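Local coordinates for protein cytosolic phospholipase A2 delta (Homo sapiens, PDB 5IZ5) that hydrolyses glycerophospholipids at the sn-2 position in a calcium-dependent manner, releasing free fatty acids with a preference for linoleic acid, at residues B[340-352]-B[782-794]. The protein carries 3 engineered substitutions. Residues are numbered along the deposited sequence; the frame is centred on the assembly and turned at random.
Sequences TSLYGHLLALQKL and FERLLRLSDYNVQ
S341 OG donates to S789 OG at 2.6 Å, and S789 OG passes the bond on to L785 O one turn back in its own helix, so a short relay of hydroxyls joins the two helices inside the protein. The helices run in the same general direction, crossing at -39° with their axes 7.1 Å apart. They come closest at G344, where a side chain would collide with L786 O and S789 CB; instead D790 CA lies 3.4 Å from G344 O in a CA-H...O contact. D790 is a knob in the hole formed by G344, L347, A348 and K351. Its CB lies beside G344 O; CG, anti to the backbone N (chi1 179°), swings the carboxylate toward A348 and K351. OD1 lies against A348 CB, while OD2 touches L347 CD2 and pairs with K351 NZ in a salt bridge whose hydrogen bond, at 3.4 Å, is weak. V793 CG1 presses on A348 CB at 3.4 Å, tighter than usual. H345 ND1 gives a weak hydrogen bond to S789 O, at the imidazole edge. At the other end, T340 CG2 makes a CH-pi contact over one face of F782, 3.9 Å from CG2 to the ring centroid, and T340 OG1 hydrogen-bonds to A336 O. Replacing S789 by alanine is likely to strand S341 OG without its acceptor across the interface and take one of two donors from L785 O. Such close, glycine-mediated helix packing joins helix 335-351, which follows strand 327-331 and starts at the substrate-binding G334-G335 pair, to helix 779-794 of the patatin-like catalytic domain.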
loop_
_atom_site.group_PDB
_atom_site.type_symbol
_atom_site.label_atom_id
_atom_site.label_comp_id
_atom_site.label_asym_id
_atom_site.label_seq_id
_atom_site.Cartn_x
_atom_site.Cartn_y
_atom_site.Cartn_z
ATOM N N THR B 340 2.935 -23.902 4.739
ATOM C CA THR B 340 2.689 -25.341 4.891
ATOM C C THR B 340 1.419 -25.610 5.693
ATOM O O THR B 340 0.536 -26.343 5.252
ATOM C CB THR B 340 3.887 -26.034 5.568
ATOM O OG1 THR B 340 5.041 -25.888 4.735
ATOM C CG2 THR B 340 3.625 -27.528 5.807
ATOM N N SER B 341 1.330 -24.991 6.861
ATOM C CA SER B 341 0.213 -25.210 7.757
ATOM C C SER B 341 -1.124 -24.799 7.130
ATOM O O SER B 341 -2.136 -25.479 7.322
ATOM C CB SER B 341 0.441 -24.450 9.056
ATOM O OG SER B 341 -0.625 -24.673 9.963
ATOM N N LEU B 342 -1.117 -23.695 6.379
ATOM C CA LEU B 342 -2.313 -23.192 5.709
ATOM C C LEU B 342 -2.827 -24.173 4.658
ATOM O O LEU B 342 -4.032 -24.346 4.509
ATOM C CB LEU B 342 -2.041 -21.821 5.074
ATOM C CG LEU B 342 -3.197 -21.127 4.346
ATOM C CD1 LEU B 342 -4.448 -21.027 5.207
ATOM C CD2 LEU B 342 -2.759 -19.734 3.897
ATOM N N TYR B 343 -1.912 -24.813 3.933
ATOM C CA TYR B 343 -2.279 -25.883 3.010
ATOM C C TYR B 343 -3.088 -26.968 3.735
ATOM O O TYR B 343 -4.109 -27.447 3.230
ATOM C CB TYR B 343 -1.034 -26.521 2.393
ATOM C CG TYR B 343 -0.521 -25.863 1.127
ATOM C CD1 TYR B 343 -1.298 -25.829 -0.024
ATOM C CD2 TYR B 343 0.758 -25.308 1.072
ATOM C CE1 TYR B 343 -0.823 -25.250 -1.191
ATOM C CE2 TYR B 343 1.238 -24.723 -0.087
ATOM C CZ TYR B 343 0.448 -24.695 -1.215
ATOM O OH TYR B 343 0.923 -24.113 -2.365
ATOM N N GLY B 344 -2.611 -27.348 4.919
ATOM C CA GLY B 344 -3.280 -28.338 5.754
ATOM C C GLY B 344 -4.648 -27.884 6.218
ATOM O O GLY B 344 -5.596 -28.674 6.207
ATOM N N HIS B 345 -4.753 -26.616 6.620
ATOM C CA HIS B 345 -6.031 -26.054 7.031
ATOM C C HIS B 345 -7.040 -26.048 5.885
ATOM O O HIS B 345 -8.228 -26.317 6.092
ATOM C CB HIS B 345 -5.865 -24.636 7.578
ATOM C CG HIS B 345 -5.158 -24.573 8.892
ATOM N ND1 HIS B 345 -5.228 -25.581 9.829
ATOM C CD2 HIS B 345 -4.388 -23.604 9.438
ATOM C CE1 HIS B 345 -4.520 -25.241 10.890
ATOM N NE2 HIS B 345 -4.001 -24.045 10.680
ATOM N N LEU B 346 -6.567 -25.730 4.685
ATOM C CA LEU B 346 -7.429 -25.730 3.511
ATOM C C LEU B 346 -7.856 -27.154 3.134
ATOM O O LEU B 346 -8.998 -27.368 2.735
ATOM C CB LEU B 346 -6.739 -25.037 2.332
ATOM C CG LEU B 346 -6.486 -23.529 2.479
ATOM C CD1 LEU B 346 -5.586 -23.041 1.360
ATOM C CD2 LEU B 346 -7.780 -22.731 2.502
ATOM N N LEU B 347 -6.942 -28.115 3.263
ATOM C CA LEU B 347 -7.259 -29.520 2.996
ATOM C C LEU B 347 -8.383 -30.012 3.911
ATOM O O LEU B 347 -9.319 -30.669 3.461
ATOM C CB LEU B 347 -6.022 -30.403 3.168
ATOM C CG LEU B 347 -6.182 -31.907 2.900
ATOM C CD1 LEU B 347 -6.538 -32.179 1.448
ATOM C CD2 LEU B 347 -4.909 -32.648 3.270
ATOM N N ALA B 348 -8.284 -29.675 5.192
ATOM C CA ALA B 348 -9.312 -30.016 6.161
ATOM C C ALA B 348 -10.665 -29.449 5.747
ATOM O O ALA B 348 -11.647 -30.185 5.661
ATOM C CB ALA B 348 -8.930 -29.498 7.535
ATOM N N LEU B 349 -10.715 -28.145 5.485
ATOM C CA LEU B 349 -11.972 -27.499 5.129
ATOM C C LEU B 349 -12.576 -28.113 3.867
ATOM O O LEU B 349 -13.796 -28.215 3.754
ATOM C CB LEU B 349 -11.794 -25.985 4.957
ATOM C CG LEU B 349 -11.456 -25.190 6.222
ATOM C CD1 LEU B 349 -11.075 -23.760 5.862
ATOM C CD2 LEU B 349 -12.602 -25.195 7.221
ATOM N N GLN B 350 -11.723 -28.524 2.932
ATOM C CA GLN B 350 -12.186 -29.170 1.709
ATOM C C GLN B 350 -12.831 -30.515 2.035
ATOM O O GLN B 350 -13.966 -30.773 1.642
ATOM C CB GLN B 350 -11.036 -29.368 0.718
ATOM C CG GLN B 350 -11.501 -29.796 -0.665
ATOM C CD GLN B 350 -10.359 -29.930 -1.659
ATOM O OE1 GLN B 350 -9.367 -30.606 -1.394
ATOM N NE2 GLN B 350 -10.496 -29.285 -2.812
ATOM N N LYS B 351 -12.104 -31.354 2.766
ATOM C CA LYS B 351 -12.591 -32.676 3.155
ATOM C C LYS B 351 -13.902 -32.607 3.933
ATOM O O LYS B 351 -14.779 -33.435 3.730
ATOM C CB LYS B 351 -11.541 -33.407 3.984
ATOM C CG LYS B 351 -10.360 -33.910 3.173
ATOM C CD LYS B 351 -9.343 -34.568 4.086
ATOM C CE LYS B 351 -8.167 -35.148 3.325
ATOM N NZ LYS B 351 -7.135 -35.669 4.262
ATOM N N LEU B 352 -14.035 -31.611 4.804
ATOM C CA LEU B 352 -15.267 -31.403 5.556
ATOM C C LEU B 352 -16.386 -30.780 4.727
ATOM O O LEU B 352 -17.501 -30.619 5.223
ATOM C CB LEU B 352 -15.006 -30.504 6.765
ATOM C CG LEU B 352 -14.021 -30.993 7.827
ATOM C CD1 LEU B 352 -13.927 -29.945 8.929
ATOM C CD2 LEU B 352 -14.427 -32.340 8.403
ATOM N N PHE B 782 7.629 -31.724 6.738
ATOM C CA PHE B 782 6.525 -31.093 6.016
ATOM C C PHE B 782 5.215 -31.797 6.346
ATOM O O PHE B 782 4.236 -31.150 6.722
ATOM C CB PHE B 782 6.775 -31.159 4.507
ATOM C CG PHE B 782 5.678 -30.546 3.679
ATOM C CD1 PHE B 782 5.787 -29.243 3.208
ATOM C CD2 PHE B 782 4.537 -31.272 3.360
ATOM C CE1 PHE B 782 4.783 -28.672 2.440
ATOM C CE2 PHE B 782 3.530 -30.708 2.591
ATOM C CZ PHE B 782 3.654 -29.406 2.129
ATOM N N GLU B 783 5.217 -33.124 6.203
ATOM C CA GLU B 783 4.013 -33.939 6.403
ATOM C C GLU B 783 3.442 -33.820 7.810
ATOM O O GLU B 783 2.236 -33.681 7.976
ATOM C CB GLU B 783 4.279 -35.413 6.066
ATOM C CG GLU B 783 4.355 -35.699 4.572
ATOM C CD GLU B 783 3.022 -35.516 3.858
ATOM O OE1 GLU B 783 2.004 -36.051 4.339
ATOM O OE2 GLU B 783 2.982 -34.835 2.813
ATOM N N ARG B 784 4.309 -33.846 8.817
ATOM C CA ARG B 784 3.878 -33.679 10.206
ATOM C C ARG B 784 3.122 -32.375 10.436
ATOM O O ARG B 784 2.052 -32.373 11.047
ATOM C CB ARG B 784 5.074 -33.724 11.153
ATOM C CG ARG B 784 5.575 -35.127 11.452
ATOM C CD ARG B 784 6.754 -35.074 12.413
ATOM N NE ARG B 784 7.908 -35.873 12.001
ATOM C CZ ARG B 784 8.497 -36.833 12.712
ATOM N NH1 ARG B 784 8.043 -37.198 13.907
ATOM N NH2 ARG B 784 9.562 -37.440 12.198
ATOM N N LEU B 785 3.689 -31.268 9.965
ATOM C CA LEU B 785 3.071 -29.951 10.147
ATOM C C LEU B 785 1.754 -29.878 9.388
ATOM O O LEU B 785 0.750 -29.394 9.909
ATOM C CB LEU B 785 4.014 -28.827 9.688
ATOM C CG LEU B 785 3.525 -27.379 9.824
ATOM C CD1 LEU B 785 2.988 -27.089 11.214
ATOM C CD2 LEU B 785 4.642 -26.402 9.484
ATOM N N LEU B 786 1.771 -30.362 8.151
ATOM C CA LEU B 786 0.577 -30.379 7.316
ATOM C C LEU B 786 -0.535 -31.221 7.946
ATOM O O LEU B 786 -1.667 -30.760 8.077
ATOM C CB LEU B 786 0.914 -30.933 5.935
ATOM C CG LEU B 786 -0.267 -30.990 4.962
ATOM C CD1 LEU B 786 -0.408 -29.668 4.224
ATOM C CD2 LEU B 786 -0.106 -32.139 3.984
ATOM N N ARG B 787 -0.204 -32.452 8.331
ATOM C CA ARG B 787 -1.201 -33.373 8.887
ATOM C C ARG B 787 -1.712 -32.898 10.244
ATOM O O ARG B 787 -2.894 -33.044 10.545
ATOM C CB ARG B 787 -0.659 -34.803 8.990
ATOM C CG ARG B 787 -0.410 -35.491 7.657
ATOM C CD ARG B 787 -0.487 -37.008 7.762
ATOM N NE ARG B 787 -0.141 -37.663 6.501
ATOM C CZ ARG B 787 1.057 -38.158 6.179
ATOM N NH1 ARG B 787 2.090 -38.094 7.016
ATOM N NH2 ARG B 787 1.226 -38.724 4.989
ATOM N N LEU B 788 -0.832 -32.310 11.047
ATOM C CA LEU B 788 -1.250 -31.674 12.293
ATOM C C LEU B 788 -2.310 -30.612 12.030
ATOM O O LEU B 788 -3.340 -30.569 12.703
ATOM C CB LEU B 788 -0.058 -31.026 13.002
ATOM C CG LEU B 788 -0.394 -30.097 14.173
ATOM C CD1 LEU B 788 -1.137 -30.851 15.267
ATOM C CD2 LEU B 788 0.861 -29.456 14.731
ATOM N N SER B 789 -2.034 -29.737 11.067
ATOM C CA SER B 789 -2.932 -28.636 10.734
ATOM C C SER B 789 -4.274 -29.169 10.253
ATOM O O SER B 789 -5.326 -28.714 10.690
ATOM C CB SER B 789 -2.302 -27.741 9.657
ATOM O OG SER B 789 -1.030 -27.269 10.058
ATOM N N ASP B 790 -4.214 -30.128 9.337
ATOM C CA ASP B 790 -5.396 -30.818 8.834
ATOM C C ASP B 790 -6.216 -31.410 9.984
ATOM O O ASP B 790 -7.424 -31.190 10.082
ATOM C CB ASP B 790 -4.951 -31.920 7.866
ATOM C CG ASP B 790 -6.106 -32.717 7.297
ATOM O OD1 ASP B 790 -7.256 -32.235 7.312
ATOM O OD2 ASP B 790 -5.852 -33.835 6.816
ATOM N N TYR B 791 -5.538 -32.142 10.859
ATOM C CA TYR B 791 -6.182 -32.775 12.003
ATOM C C TYR B 791 -6.868 -31.761 12.917
ATOM O O TYR B 791 -8.031 -31.939 13.280
ATOM C CB TYR B 791 -5.158 -33.584 12.797
ATOM C CG TYR B 791 -5.698 -34.127 14.091
ATOM C CD1 TYR B 791 -6.280 -35.390 14.153
ATOM C CD2 TYR B 791 -5.623 -33.380 15.255
ATOM C CE1 TYR B 791 -6.777 -35.888 15.345
ATOM C CE2 TYR B 791 -6.114 -33.867 16.443
ATOM C CZ TYR B 791 -6.691 -35.122 16.488
ATOM O OH TYR B 791 -7.182 -35.611 17.677
ATOM N N ASN B 792 -6.144 -30.705 13.287
ATOM C CA ASN B 792 -6.668 -29.681 14.201
ATOM C C ASN B 792 -7.966 -29.046 13.736
ATOM O O ASN B 792 -8.804 -28.673 14.552
ATOM C CB ASN B 792 -5.641 -28.573 14.437
ATOM C CG ASN B 792 -4.499 -29.017 15.320
ATOM O OD1 ASN B 792 -4.442 -30.169 15.753
ATOM N ND2 ASN B 792 -3.587 -28.100 15.605
ATOM N N VAL B 793 -8.131 -28.911 12.427
ATOM C CA VAL B 793 -9.377 -28.383 11.887
ATOM C C VAL B 793 -10.453 -29.475 11.843
ATOM O O VAL B 793 -11.591 -29.233 12.239
ATOM C CB VAL B 793 -9.160 -27.734 10.504
ATOM C CG1 VAL B 793 -10.484 -27.487 9.794
ATOM C CG2 VAL B 793 -8.401 -26.425 10.669
ATOM N N GLN B 794 -10.096 -30.668 11.375
ATOM C CA GLN B 794 -11.057 -31.779 11.318
ATOM C C GLN B 794 -11.648 -32.108 12.689
ATOM O O GLN B 794 -12.860 -32.220 12.838
ATOM C CB GLN B 794 -10.434 -33.023 10.685
ATOM C CG GLN B 794 -10.509 -33.007 9.169
ATOM C CD GLN B 794 -9.826 -34.198 8.530
ATOM O OE1 GLN B 794 -9.197 -35.009 9.208
ATOM N NE2 GLN B 794 -9.942 -34.306 7.214
#